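Long-range contacts in sugar isomerase (Sinorhizobium meliloti, PDB 3QC0), which binds a zinc ion in a TIM barrel of the xylose isomerase-like family and probably interconverts sugars: residues A[28-33]-A[263-268]; A[140-145]-A[178-183]; A[156-161]-A[189-194]; A[220-225]-A[245-250]. All blocks are in the same frame, centred on the assembly; numbering follows the deposited sequence.

Contact 1: residues A[28-33]-A[263-268]; sequences LKHGIT and VIATCV
The backbones come closest at His-30 and Ala-265, whose CA atoms lie 7.1 Å apart where the chain leaving helix 20-29 passes the flank of helix 260-274. The first of these helices stops in a Schellman motif: Gly-31 N bonds to Leu-28 O at 3.0 Å, Ile-32 N reaches back to Cys-27 O, and Gly-31 takes the positive phi of the C-prime residue. The turn presents His-30 and Ile-32 to the same helix. With CG beside its backbone N and anti to the carbonyl carbon (chi1 -70°), His-30 holds its imidazole against the first turn of 263-268. Ile-264 CG2 comes over the face of that ring as a CH-pi contact, 4.0 Å from the centroid and 29° off the normal. The far corner of the imidazole meets the next residue, His-30 CE1 standing 3.6 Å from Ala-265 CB. NE2 is hydrogen-bonded to Asp-261, a helix turn earlier than Ala-265, which fixes the rotation of the ring. Beyond the histidine the contact is purely aliphatic. Ile-32 CD1 presses on Ile-264 CG2 at 3.5 Å, closer than methyl groups usually pack, and on Val-268 CG2 at 3.8 Å. A single methyl of Ile-264 thus serves both the aromatic face and the isoleucine tip. Residues of strand 7-10 pack against this group: Leu-7 touches Ile-32 and Val-268, while Ile-9 touches Ile-32 and Ile-264. The contact therefore joins the C-terminal end of the first helix to the last helix, outside the first strand.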
loop_
_atom_site.group_PDB
_atom_site.type_symbol
_atom_site.label_atom_id
_atom_site.label_comp_id
_atom_site.label_asym_id
_atom_site.label_seq_id
_atom_site.Cartn_x
_atom_site.Cartn_y
_atom_site.Cartn_z
ATOM N N LEU A 28 31.763 8.749 -9.400
ATOM C CA LEU A 28 33.137 8.254 -9.572
ATOM C C LEU A 28 34.122 8.855 -8.542
ATOM O O LEU A 28 35.014 8.138 -8.056
ATOM C CB LEU A 28 33.641 8.544 -10.990
ATOM C CG LEU A 28 33.017 7.716 -12.115
ATOM C CD1 LEU A 28 33.466 8.282 -13.489
ATOM C CD2 LEU A 28 33.363 6.228 -11.986
ATOM N N LYS A 29 33.911 10.130 -8.194
ATOM C CA LYS A 29 34.685 10.808 -7.115
ATOM C C LYS A 29 34.554 10.049 -5.779
ATOM O O LYS A 29 35.439 10.125 -4.929
ATOM C CB LYS A 29 34.208 12.270 -6.893
ATOM C CG LYS A 29 34.591 13.349 -7.975
ATOM C CD LYS A 29 33.895 14.730 -7.676
ATOM C CE LYS A 29 34.463 15.881 -8.511
ATOM N NZ LYS A 29 33.801 17.236 -8.398
ATOM N N HIS A 30 33.430 9.342 -5.584
ATOM C CA HIS A 30 33.241 8.547 -4.367
ATOM C C HIS A 30 33.486 7.056 -4.537
ATOM O O HIS A 30 33.097 6.263 -3.673
ATOM C CB HIS A 30 31.829 8.750 -3.819
ATOM C CG HIS A 30 31.588 10.104 -3.248
ATOM N ND1 HIS A 30 31.774 10.381 -1.912
ATOM C CD2 HIS A 30 31.139 11.251 -3.813
ATOM C CE1 HIS A 30 31.456 11.641 -1.679
ATOM N NE2 HIS A 30 31.068 12.193 -2.815
ATOM N N GLY A 31 34.084 6.649 -5.649
ATOM C CA GLY A 31 34.387 5.227 -5.831
ATOM C C GLY A 31 33.199 4.387 -6.294
ATOM O O GLY A 31 33.218 3.147 -6.168
ATOM N N ILE A 32 32.167 5.060 -6.808
ATOM C CA ILE A 32 30.944 4.341 -7.224
ATOM C C ILE A 32 31.024 4.144 -8.734
ATOM O O ILE A 32 31.181 5.122 -9.483
ATOM C CB ILE A 32 29.651 5.066 -6.768
ATOM C CG1 ILE A 32 29.531 5.029 -5.239
ATOM C CG2 ILE A 32 28.402 4.431 -7.404
ATOM C CD1 ILE A 32 28.642 6.126 -4.687
ATOM N N THR A 33 30.960 2.885 -9.176
ATOM C CA THR A 33 31.017 2.579 -10.615
ATOM C C THR A 33 29.752 1.951 -11.205
ATOM O O THR A 33 29.793 1.318 -12.279
ATOM C CB THR A 33 32.213 1.651 -10.940
ATOM O OG1 THR A 33 32.101 0.443 -10.179
ATOM C CG2 THR A 33 33.563 2.352 -10.639
ATOM N N VAL A 263 25.115 14.230 -0.430
ATOM C CA VAL A 263 24.109 13.142 -0.565
ATOM C C VAL A 263 24.822 11.826 -0.839
ATOM O O VAL A 263 24.580 10.833 -0.168
ATOM C CB VAL A 263 23.116 13.422 -1.672
ATOM C CG1 VAL A 263 22.109 12.255 -1.805
ATOM C CG2 VAL A 263 22.375 14.728 -1.425
ATOM N N ILE A 264 25.753 11.826 -1.801
ATOM C CA ILE A 264 26.422 10.586 -2.189
ATOM C C ILE A 264 27.369 10.076 -1.092
ATOM O O ILE A 264 27.448 8.860 -0.828
ATOM C CB ILE A 264 27.175 10.720 -3.528
ATOM C CG1 ILE A 264 26.218 11.096 -4.650
ATOM C CG2 ILE A 264 27.911 9.432 -3.840
ATOM C CD1 ILE A 264 25.035 10.118 -4.858
ATOM N N ALA A 265 28.068 11.002 -0.434
ATOM C CA ALA A 265 28.834 10.649 0.752
ATOM C C ALA A 265 27.973 9.949 1.797
ATOM O O ALA A 265 28.399 8.916 2.359
ATOM C CB ALA A 265 29.502 11.914 1.374
ATOM N N THR A 266 26.770 10.493 2.040
ATOM C CA THR A 266 25.852 9.914 3.037
ATOM C C THR A 266 25.365 8.558 2.531
ATOM O O THR A 266 25.327 7.601 3.319
ATOM C CB THR A 266 24.692 10.874 3.338
ATOM O OG1 THR A 266 25.235 12.160 3.750
ATOM C CG2 THR A 266 23.719 10.308 4.400
ATOM N N CYS A 267 25.042 8.427 1.235
ATOM C CA CYS A 267 24.685 7.099 0.712
ATOM C C CYS A 267 25.773 6.086 0.971
ATOM O O CYS A 267 25.488 4.973 1.327
ATOM C CB CYS A 267 24.362 7.058 -0.785
ATOM S SG CYS A 267 23.002 8.051 -1.300
ATOM N N VAL A 268 27.039 6.436 0.764
ATOM C CA VAL A 268 28.096 5.455 1.004
ATOM C C VAL A 268 28.197 5.073 2.492
ATOM O O VAL A 268 28.368 3.907 2.822
ATOM C CB VAL A 268 29.479 5.977 0.515
ATOM C CG1 VAL A 268 30.611 5.089 1.041
ATOM C CG2 VAL A 268 29.499 6.077 -1.011
#

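Contact 2: residues A[140-145]-A[178-183]; sequences AIEPLH and VYHVWW
His-180 packs along Glu-142 to His-145 at the mouth of the TIM barrel, where the loop following strand 139-141 meets the short helix after strand 172-177. Among the apolar contacts, Leu-144 CG sits over one face of the His-180 imidazole, 3.8 Å from its centroid, as a CH-pi contact, and Pro-143 CG touches Val-181 CG1 at 4.1 Å. The aromatic contact is between His-145 and the five-membered ring of Trp-183, inclined at 53°, and Pro-146 of the second subunit packs on both residues.

Of the polar groups, the carboxylate of Glu-142 lies at the edge of the His-180 imidazole; it is modelled in two conformers and is a zinc ligand together with Asp-177, His-204 and Glu-248. In the conformer described its plane stands nearly upright to the ring. His-180 NE2 bonds to an unidentified ligand, probably from the crystallisation liquor. His-145 ND1 is bonded to Met-147 N, and His-145 NE2 to a water at 2.8 Å. Trp-183 NE1 donates to His-180 O at 2.8 Å from above the carbonyl plane. Tyr-179 O, buried and without a polar partner in the model, faces the His-145 ring edge, 3.4 Å from CD2.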
loop_
_atom_site.group_PDB
_atom_site.type_symbol
_atom_site.label_atom_id
_atom_site.label_comp_id
_atom_site.label_asym_id
_atom_site.label_seq_id
_atom_site.Cartn_x
_atom_site.Cartn_y
_atom_site.Cartn_z
ATOM N N ALA A 140 12.745 -6.150 -16.114
ATOM C CA ALA A 140 12.556 -6.267 -14.669
ATOM C C ALA A 140 11.242 -5.633 -14.283
ATOM O O ALA A 140 11.139 -4.405 -14.216
ATOM C CB ALA A 140 13.726 -5.591 -13.904
ATOM N N ILE A 141 10.236 -6.463 -14.021
ATOM C CA ILE A 141 8.970 -5.973 -13.467
ATOM C C ILE A 141 9.242 -5.505 -12.051
ATOM O O ILE A 141 9.714 -6.285 -11.198
ATOM C CB ILE A 141 7.902 -7.086 -13.441
ATOM C CG1 ILE A 141 7.637 -7.682 -14.829
ATOM C CG2 ILE A 141 6.590 -6.565 -12.783
ATOM C CD1 ILE A 141 6.699 -8.906 -14.821
ATOM N N GLU A 142 8.919 -4.247 -11.800
ATOM C CA GLU A 142 9.088 -3.662 -10.457
ATOM C C GLU A 142 7.703 -3.603 -9.803
ATOM O O GLU A 142 6.890 -2.769 -10.163
ATOM C CB GLU A 142 9.708 -2.270 -10.532
ATOM C CG GLU A 142 10.177 -1.780 -9.165
ATOM C CD GLU A 142 10.667 -0.357 -9.160
ATOM O OE1 GLU A 142 10.268 0.392 -10.054
ATOM O OE2 GLU A 142 11.443 -0.029 -8.245
ATOM N N PRO A 143 7.402 -4.543 -8.892
ATOM C CA PRO A 143 6.143 -4.299 -8.135
ATOM C C PRO A 143 6.276 -2.970 -7.397
ATOM O O PRO A 143 7.332 -2.692 -6.811
ATOM C CB PRO A 143 6.053 -5.500 -7.185
ATOM C CG PRO A 143 7.463 -6.007 -7.066
ATOM C CD PRO A 143 8.110 -5.733 -8.420
ATOM N N LEU A 144 5.209 -2.182 -7.427
ATOM C CA LEU A 144 5.187 -0.856 -6.843
ATOM C C LEU A 144 4.278 -0.878 -5.622
ATOM O O LEU A 144 3.343 -1.670 -5.523
ATOM C CB LEU A 144 4.705 0.219 -7.818
ATOM C CG LEU A 144 5.798 1.194 -8.296
ATOM C CD1 LEU A 144 6.888 0.504 -9.147
ATOM C CD2 LEU A 144 5.141 2.391 -8.981
ATOM N N HIS A 145 4.578 0.028 -4.690
ATOM C CA HIS A 145 3.800 0.130 -3.492
ATOM C C HIS A 145 2.321 0.194 -3.870
ATOM O O HIS A 145 1.946 0.917 -4.786
ATOM C CB HIS A 145 4.150 1.386 -2.713
ATOM C CG HIS A 145 3.716 1.325 -1.298
ATOM N ND1 HIS A 145 2.397 1.512 -0.918
ATOM C CD2 HIS A 145 4.428 1.108 -0.163
ATOM C CE1 HIS A 145 2.331 1.422 0.414
ATOM N NE2 HIS A 145 3.532 1.121 0.887
ATOM N N VAL A 178 12.860 -1.974 -1.886
ATOM C CA VAL A 178 12.395 -2.105 -0.500
ATOM C C VAL A 178 11.245 -1.153 -0.218
ATOM O O VAL A 178 10.370 -1.480 0.592
ATOM C CB VAL A 178 13.536 -1.895 0.511
ATOM C CG1 VAL A 178 14.625 -2.997 0.280
ATOM C CG2 VAL A 178 14.151 -0.481 0.439
ATOM N N TYR A 179 11.219 -0.001 -0.879
ATOM C CA TYR A 179 10.144 0.959 -0.623
ATOM C C TYR A 179 8.791 0.360 -0.952
ATOM O O TYR A 179 7.802 0.580 -0.300
ATOM C CB TYR A 179 10.319 2.251 -1.438
ATOM C CG TYR A 179 9.645 3.448 -0.821
ATOM C CD1 TYR A 179 10.135 4.007 0.356
ATOM C CD2 TYR A 179 8.520 4.037 -1.402
ATOM C CE1 TYR A 179 9.514 5.098 0.950
ATOM C CE2 TYR A 179 7.907 5.154 -0.831
ATOM C CZ TYR A 179 8.414 5.680 0.354
ATOM O OH TYR A 179 7.835 6.798 0.926
ATOM N N HIS A 180 8.764 -0.417 -2.028
ATOM C CA HIS A 180 7.521 -0.921 -2.571
ATOM C C HIS A 180 7.057 -2.208 -1.905
ATOM O O HIS A 180 5.855 -2.540 -1.988
ATOM C CB HIS A 180 7.686 -1.180 -4.073
ATOM C CG HIS A 180 8.012 0.051 -4.845
ATOM N ND1 HIS A 180 7.357 1.247 -4.626
ATOM C CD2 HIS A 180 8.909 0.279 -5.843
ATOM C CE1 HIS A 180 7.868 2.166 -5.435
ATOM N NE2 HIS A 180 8.801 1.602 -6.184
ATOM N N VAL A 181 8.005 -2.971 -1.329
ATOM C CA VAL A 181 7.698 -4.336 -0.866
ATOM C C VAL A 181 7.910 -4.615 0.627
ATOM O O VAL A 181 7.519 -5.697 1.076
ATOM C CB VAL A 181 8.542 -5.410 -1.681
ATOM C CG1 VAL A 181 8.406 -5.226 -3.181
ATOM C CG2 VAL A 181 10.053 -5.399 -1.265
ATOM N N TRP A 182 8.545 -3.704 1.373
ATOM C CA TRP A 182 9.016 -4.013 2.731
ATOM C C TRP A 182 7.878 -4.502 3.646
ATOM O O TRP A 182 8.111 -5.296 4.547
ATOM C CB TRP A 182 9.697 -2.817 3.387
ATOM C CG TRP A 182 8.766 -1.745 3.779
ATOM C CD1 TRP A 182 8.258 -0.770 3.001
ATOM C CD2 TRP A 182 8.144 -1.602 5.070
ATOM N NE1 TRP A 182 7.368 0.001 3.727
ATOM C CE2 TRP A 182 7.297 -0.493 5.006
ATOM C CE3 TRP A 182 8.284 -2.281 6.255
ATOM C CZ2 TRP A 182 6.541 -0.056 6.114
ATOM C CZ3 TRP A 182 7.537 -1.893 7.339
ATOM C CH2 TRP A 182 6.664 -0.767 7.271
ATOM N N TRP A 183 6.682 -3.972 3.415
ATOM C CA TRP A 183 5.485 -4.201 4.235
ATOM C C TRP A 183 4.825 -5.539 3.993
ATOM O O TRP A 183 3.961 -5.966 4.741
ATOM C CB TRP A 183 4.459 -3.030 3.941
ATOM C CG TRP A 183 4.074 -3.119 2.528
ATOM C CD1 TRP A 183 4.721 -2.515 1.477
ATOM C CD2 TRP A 183 3.106 -3.992 1.938
ATOM N NE1 TRP A 183 4.206 -2.937 0.297
ATOM C CE2 TRP A 183 3.230 -3.860 0.536
ATOM C CE3 TRP A 183 2.114 -4.860 2.453
ATOM C CZ2 TRP A 183 2.438 -4.559 -0.354
ATOM C CZ3 TRP A 183 1.338 -5.557 1.563
ATOM C CH2 TRP A 183 1.503 -5.411 0.178
HETATM O O HOH W 1 4.243 0.977 3.637
#

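Contact 3: residues A[156-161]-A[189-194]; sequences NTLGQA and NQIARA
Among the partners of Arg-193 NH1 are two oxygens, one from each helix. Its bond to Gln-190 OE1 is the shorter and straighter, 2.9 Å with an N-H...O angle of 161°, and the acceptor lies in the guanidinium plane. The bond across the contact, to Gly-159 O, is longer at 3.2 Å and more bent at 144°; it lands on a lone pair in the carbonyl plane. Arg-193 can reach that far because its chain is extended from CG to NE. The other amino group, NH2, forms salt bridges with Asp-163 and Glu-166, so the guanidinium is tied to helix 158-168 at several points. Gln-190 instead folds back at chi2 (-61°), which sets its carboxamide against the backbone of Gly-159: OE1 is 3.2 Å from Gly-159 CA, an approach possible because no side chain stands there.

These helices, 158-168 and 187-196, are neighbours in the outer layer of the TIM barrel, following strands 139-141 and 172-177. Thr-157 is the N-cap of the first, its OG1 accepting from Gln-160 N at 2.9 Å, and Trp-183 of the second subunit packs on this start. On the barrel side, Leu-158 CD2 passes alongside Gln-190 CB at 3.8 Å and meets Ile-191 CG1 at 4.1 Å. Leu-158 also rests on Val-174 of strand 172-177, while Ile-191 extends to Arg-235 and Ile-236 of helix 229-238.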
loop_
_atom_site.group_PDB
_atom_site.type_symbol
_atom_site.label_atom_id
_atom_site.label_comp_id
_atom_site.label_asym_id
_atom_site.label_seq_id
_atom_site.Cartn_x
_atom_site.Cartn_y
_atom_site.Cartn_z
ATOM N N ASN A 156 1.494 -4.746 -7.896
ATOM C CA ASN A 156 1.639 -4.236 -6.543
ATOM C C ASN A 156 2.154 -5.175 -5.477
ATOM O O ASN A 156 2.268 -4.761 -4.318
ATOM C CB ASN A 156 0.295 -3.666 -6.100
ATOM C CG ASN A 156 -0.157 -2.561 -7.017
ATOM O OD1 ASN A 156 -1.115 -2.724 -7.776
ATOM N ND2 ASN A 156 0.596 -1.444 -7.016
ATOM N N THR A 157 2.431 -6.440 -5.823
ATOM C CA THR A 157 3.065 -7.363 -4.876
ATOM C C THR A 157 4.144 -8.153 -5.613
ATOM O O THR A 157 4.046 -8.398 -6.835
ATOM C CB THR A 157 2.078 -8.334 -4.209
ATOM O OG1 THR A 157 1.661 -9.326 -5.160
ATOM C CG2 THR A 157 0.894 -7.541 -3.523
ATOM N N LEU A 158 5.174 -8.538 -4.881
ATOM C CA LEU A 158 6.198 -9.384 -5.473
ATOM C C LEU A 158 5.595 -10.711 -5.946
ATOM O O LEU A 158 5.989 -11.212 -7.004
ATOM C CB LEU A 158 7.329 -9.589 -4.484
ATOM C CG LEU A 158 8.512 -10.430 -4.936
ATOM C CD1 LEU A 158 9.161 -9.874 -6.214
ATOM C CD2 LEU A 158 9.537 -10.478 -3.762
ATOM N N GLY A 159 4.658 -11.296 -5.198
ATOM C CA GLY A 159 4.000 -12.507 -5.616
ATOM C C GLY A 159 3.294 -12.383 -6.962
ATOM O O GLY A 159 3.387 -13.247 -7.805
ATOM N N GLN A 160 2.598 -11.271 -7.161
ATOM C CA GLN A 160 1.925 -11.013 -8.398
ATOM C C GLN A 160 2.957 -10.839 -9.513
ATOM O O GLN A 160 2.764 -11.339 -10.617
ATOM C CB GLN A 160 1.049 -9.773 -8.244
ATOM C CG GLN A 160 0.372 -9.328 -9.526
ATOM C CD GLN A 160 -0.139 -7.895 -9.453
ATOM O OE1 GLN A 160 0.242 -7.154 -8.547
ATOM N NE2 GLN A 160 -0.948 -7.495 -10.441
ATOM N N ALA A 161 4.016 -10.064 -9.254
ATOM C CA ALA A 161 5.072 -9.883 -10.263
ATOM C C ALA A 161 5.641 -11.222 -10.699
ATOM O O ALA A 161 5.885 -11.477 -11.894
ATOM C CB ALA A 161 6.171 -8.945 -9.749
ATOM N N ASN A 189 8.794 -15.427 1.872
ATOM C CA ASN A 189 8.511 -16.547 0.972
ATOM C C ASN A 189 8.640 -16.100 -0.481
ATOM O O ASN A 189 9.129 -16.853 -1.316
ATOM C CB ASN A 189 7.101 -17.089 1.162
ATOM C CG ASN A 189 6.962 -18.009 2.381
ATOM O OD1 ASN A 189 7.937 -18.665 2.818
ATOM N ND2 ASN A 189 5.735 -18.079 2.918
ATOM N N GLN A 190 8.229 -14.881 -0.806
ATOM C CA GLN A 190 8.283 -14.444 -2.201
ATOM C C GLN A 190 9.700 -14.130 -2.650
ATOM O O GLN A 190 10.047 -14.427 -3.812
ATOM C CB GLN A 190 7.335 -13.258 -2.437
ATOM C CG GLN A 190 5.855 -13.641 -2.188
ATOM C CD GLN A 190 5.349 -14.729 -3.096
ATOM O OE1 GLN A 190 5.755 -14.853 -4.268
ATOM N NE2 GLN A 190 4.456 -15.560 -2.567
ATOM N N ILE A 191 10.566 -13.638 -1.752
ATOM C CA ILE A 191 11.992 -13.488 -2.093
ATOM C C ILE A 191 12.603 -14.859 -2.374
ATOM O O ILE A 191 13.342 -15.031 -3.360
ATOM C CB ILE A 191 12.770 -12.761 -1.015
ATOM C CG1 ILE A 191 12.352 -11.285 -0.949
ATOM C CG2 ILE A 191 14.294 -12.796 -1.269
ATOM C CD1 ILE A 191 12.961 -10.501 0.242
ATOM N N ALA A 192 12.325 -15.831 -1.515
ATOM C CA ALA A 192 12.833 -17.202 -1.706
ATOM C C ALA A 192 12.332 -17.773 -3.013
ATOM O O ALA A 192 13.100 -18.383 -3.765
ATOM C CB ALA A 192 12.439 -18.082 -0.527
ATOM N N ARG A 193 11.056 -17.553 -3.322
ATOM C CA ARG A 193 10.441 -17.968 -4.586
ATOM C C ARG A 193 11.132 -17.335 -5.796
ATOM O O ARG A 193 11.463 -18.049 -6.770
ATOM C CB ARG A 193 8.956 -17.624 -4.610
ATOM C CG ARG A 193 8.222 -18.041 -5.864
ATOM C CD ARG A 193 6.799 -17.575 -5.798
ATOM N NE ARG A 193 6.125 -17.699 -7.052
ATOM C CZ ARG A 193 5.150 -16.929 -7.509
ATOM N NH1 ARG A 193 4.656 -15.945 -6.759
ATOM N NH2 ARG A 193 4.629 -17.188 -8.696
ATOM N N ALA A 194 11.399 -16.031 -5.726
ATOM C CA ALA A 194 12.096 -15.301 -6.783
ATOM C C ALA A 194 13.460 -15.940 -7.053
ATOM O O ALA A 194 13.895 -16.042 -8.216
ATOM C CB ALA A 194 12.279 -13.831 -6.411
#

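Contact 4: residues A[220-225]-A[245-250]; sequences GMMGDG and QEVEIF
Ile-249 pushes its CD1 methyl into a hollow formed by Met-221, 3.7 Å from that residue's CA and 3.8 Å from its SE. Both Met-221 and Met-222 are selenomethionines in the crystal. Met-221 starts out with CB directed away from 245-250, yet the bends at chi2 (61°) and chi3 curl its end round so that SE and CE close about the isoleucine tip. CG1 of the same isoleucine lies 3.8 Å from Gly-220 O. One residue on, Met-222 also doubles back, and its hooked end fits over the forked Val-247: CE is 3.7 Å from Val-247 CG2, while SE lies 3.9 Å from Val-247 CG1. The two bumps of 245-250 and the two hooks of the loop therefore mesh in succession.

Met-221 and Met-222 are the first two residues of a type II turn that ends at Asp-224, closed by Asp-224 N to Met-221 O at 2.9 Å, with Gly-223 at the position of positive phi. Thr-266 and Cys-267 of helix 260-274 close the hydrophobic group from beside Met-221 and Val-247. Glu-248, between the two bumps, turns its CB the other way, into the barrel mouth, where OE1 binds zinc. No hydrogen bond joins the segments; Thr-13 OG1 instead bonds to both Val-247 O and Ile-249 N, and cohesion between the two segments rests on dispersion and fit behind a metal ligand.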
loop_
_atom_site.group_PDB
_atom_site.type_symbol
_atom_site.label_atom_id
_atom_site.label_comp_id
_atom_site.label_asym_id
_atom_site.label_seq_id
_atom_site.Cartn_x
_atom_site.Cartn_y
_atom_site.Cartn_z
ATOM N N GLY A 220 13.123 7.825 2.393
ATOM C CA GLY A 220 14.187 8.060 3.364
ATOM C C GLY A 220 15.539 7.588 2.901
ATOM O O GLY A 220 15.655 6.655 2.084
HETATM N N MSE A 221 16.579 8.267 3.394
HETATM C CA MSE A 221 17.905 7.733 3.356
HETATM C C MSE A 221 17.934 6.468 4.218
HETATM O O MSE A 221 17.338 6.415 5.304
HETATM C CB MSE A 221 18.867 8.783 3.922
HETATM C CG MSE A 221 20.317 8.384 4.010
HETATM SE SE MSE A 221 21.201 7.944 2.359
HETATM C CE MSE A 221 21.166 9.814 1.696
HETATM N N MSE A 222 18.655 5.478 3.758
HETATM C CA MSE A 222 18.780 4.217 4.478
HETATM C C MSE A 222 19.218 4.456 5.907
HETATM O O MSE A 222 20.226 5.106 6.144
HETATM C CB MSE A 222 19.811 3.307 3.832
HETATM C CG MSE A 222 19.468 2.784 2.491
HETATM SE SE MSE A 222 19.850 3.991 1.001
HETATM C CE MSE A 222 21.717 4.283 1.210
ATOM N N GLY A 223 18.488 3.902 6.863
ATOM C CA GLY A 223 18.752 4.076 8.287
ATOM C C GLY A 223 17.965 5.175 8.971
ATOM O O GLY A 223 17.960 5.244 10.210
ATOM N N ASP A 224 17.332 6.051 8.205
ATOM C CA ASP A 224 16.516 7.108 8.775
ATOM C C ASP A 224 15.096 6.614 9.013
ATOM O O ASP A 224 14.304 7.292 9.698
ATOM C CB ASP A 224 16.468 8.348 7.866
ATOM C CG ASP A 224 17.737 9.218 7.940
ATOM O OD1 ASP A 224 18.616 8.935 8.790
ATOM O OD2 ASP A 224 17.772 10.224 7.191
ATOM N N GLY A 225 14.757 5.448 8.443
ATOM C CA GLY A 225 13.397 4.897 8.579
ATOM C C GLY A 225 13.383 3.553 9.282
ATOM O O GLY A 225 14.260 3.246 10.079
ATOM N N GLN A 245 23.444 -2.985 -4.721
ATOM C CA GLN A 245 22.260 -2.381 -4.146
ATOM C C GLN A 245 22.186 -0.981 -4.708
ATOM O O GLN A 245 23.168 -0.232 -4.614
ATOM C CB GLN A 245 22.361 -2.355 -2.620
ATOM C CG GLN A 245 22.442 -3.739 -2.019
ATOM C CD GLN A 245 22.625 -3.705 -0.508
ATOM O OE1 GLN A 245 21.829 -3.100 0.198
ATOM N NE2 GLN A 245 23.664 -4.347 -0.013
ATOM N N GLU A 246 21.033 -0.642 -5.288
ATOM C CA GLU A 246 20.834 0.595 -6.014
ATOM C C GLU A 246 20.053 1.602 -5.170
ATOM O O GLU A 246 18.869 1.353 -4.840
ATOM C CB GLU A 246 20.089 0.263 -7.313
ATOM C CG GLU A 246 19.763 1.466 -8.182
ATOM C CD GLU A 246 18.887 1.090 -9.336
ATOM O OE1 GLU A 246 19.245 0.138 -10.068
ATOM O OE2 GLU A 246 17.839 1.736 -9.516
ATOM N N VAL A 247 20.698 2.685 -4.770
ATOM C CA VAL A 247 20.083 3.723 -3.966
ATOM C C VAL A 247 19.163 4.604 -4.776
ATOM O O VAL A 247 19.566 5.317 -5.677
ATOM C CB VAL A 247 21.094 4.605 -3.272
ATOM C CG1 VAL A 247 20.382 5.716 -2.480
ATOM C CG2 VAL A 247 22.039 3.718 -2.420
ATOM N N GLU A 248 17.884 4.537 -4.440
ATOM C CA GLU A 248 16.864 5.274 -5.163
ATOM C C GLU A 248 16.017 6.031 -4.156
ATOM O O GLU A 248 15.146 5.483 -3.484
ATOM C CB GLU A 248 16.001 4.332 -6.015
ATOM C CG GLU A 248 14.971 5.061 -6.846
ATOM C CD GLU A 248 14.116 4.137 -7.643
ATOM O OE1 GLU A 248 13.898 3.022 -7.191
ATOM O OE2 GLU A 248 13.708 4.521 -8.756
ATOM N N ILE A 249 16.330 7.310 -4.008
ATOM C CA ILE A 249 15.686 8.205 -3.060
ATOM C C ILE A 249 15.042 9.383 -3.792
ATOM O O ILE A 249 15.706 10.103 -4.529
ATOM C CB ILE A 249 16.692 8.752 -2.010
ATOM C CG1 ILE A 249 17.282 7.592 -1.206
ATOM C CG2 ILE A 249 15.996 9.778 -1.078
ATOM C CD1 ILE A 249 18.507 7.912 -0.322
ATOM N N PHE A 250 13.750 9.579 -3.583
ATOM C CA PHE A 250 13.012 10.762 -3.997
ATOM C C PHE A 250 12.725 11.565 -2.725
ATOM O O PHE A 250 11.951 11.104 -1.884
ATOM C CB PHE A 250 11.667 10.429 -4.688
ATOM C CG PHE A 250 11.723 9.344 -5.752
ATOM C CD1 PHE A 250 12.848 9.079 -6.494
ATOM C CD2 PHE A 250 10.572 8.635 -6.056
ATOM C CE1 PHE A 250 12.851 8.064 -7.465
ATOM C CE2 PHE A 250 10.577 7.636 -7.024
ATOM C CZ PHE A 250 11.734 7.337 -7.718
#

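In the fold
Following the chain from the N terminus, contact 1 opens at the C-terminal end of helix 20-29 and closes only in helix 260-274, bringing the two ends of the barrel's strand-and-helix circuit together; the other three contacts nest inside its loop. Contacts 2 and 3 cross, because 140-145, 156-161, 178-183 and 189-194 alternate, and they tie together the chain that follows strands 139-141 and 172-177, beside the second subunit. A hydrogen bond from Asn-156 ND2 to Leu-144 O joins the two. Contact 4 follows in series, closing a loop that holds helix 229-238, and packs on contact 1 through Cys-267. Contacts 2 and 4 meet at the zinc, to which each supplies a glutamate.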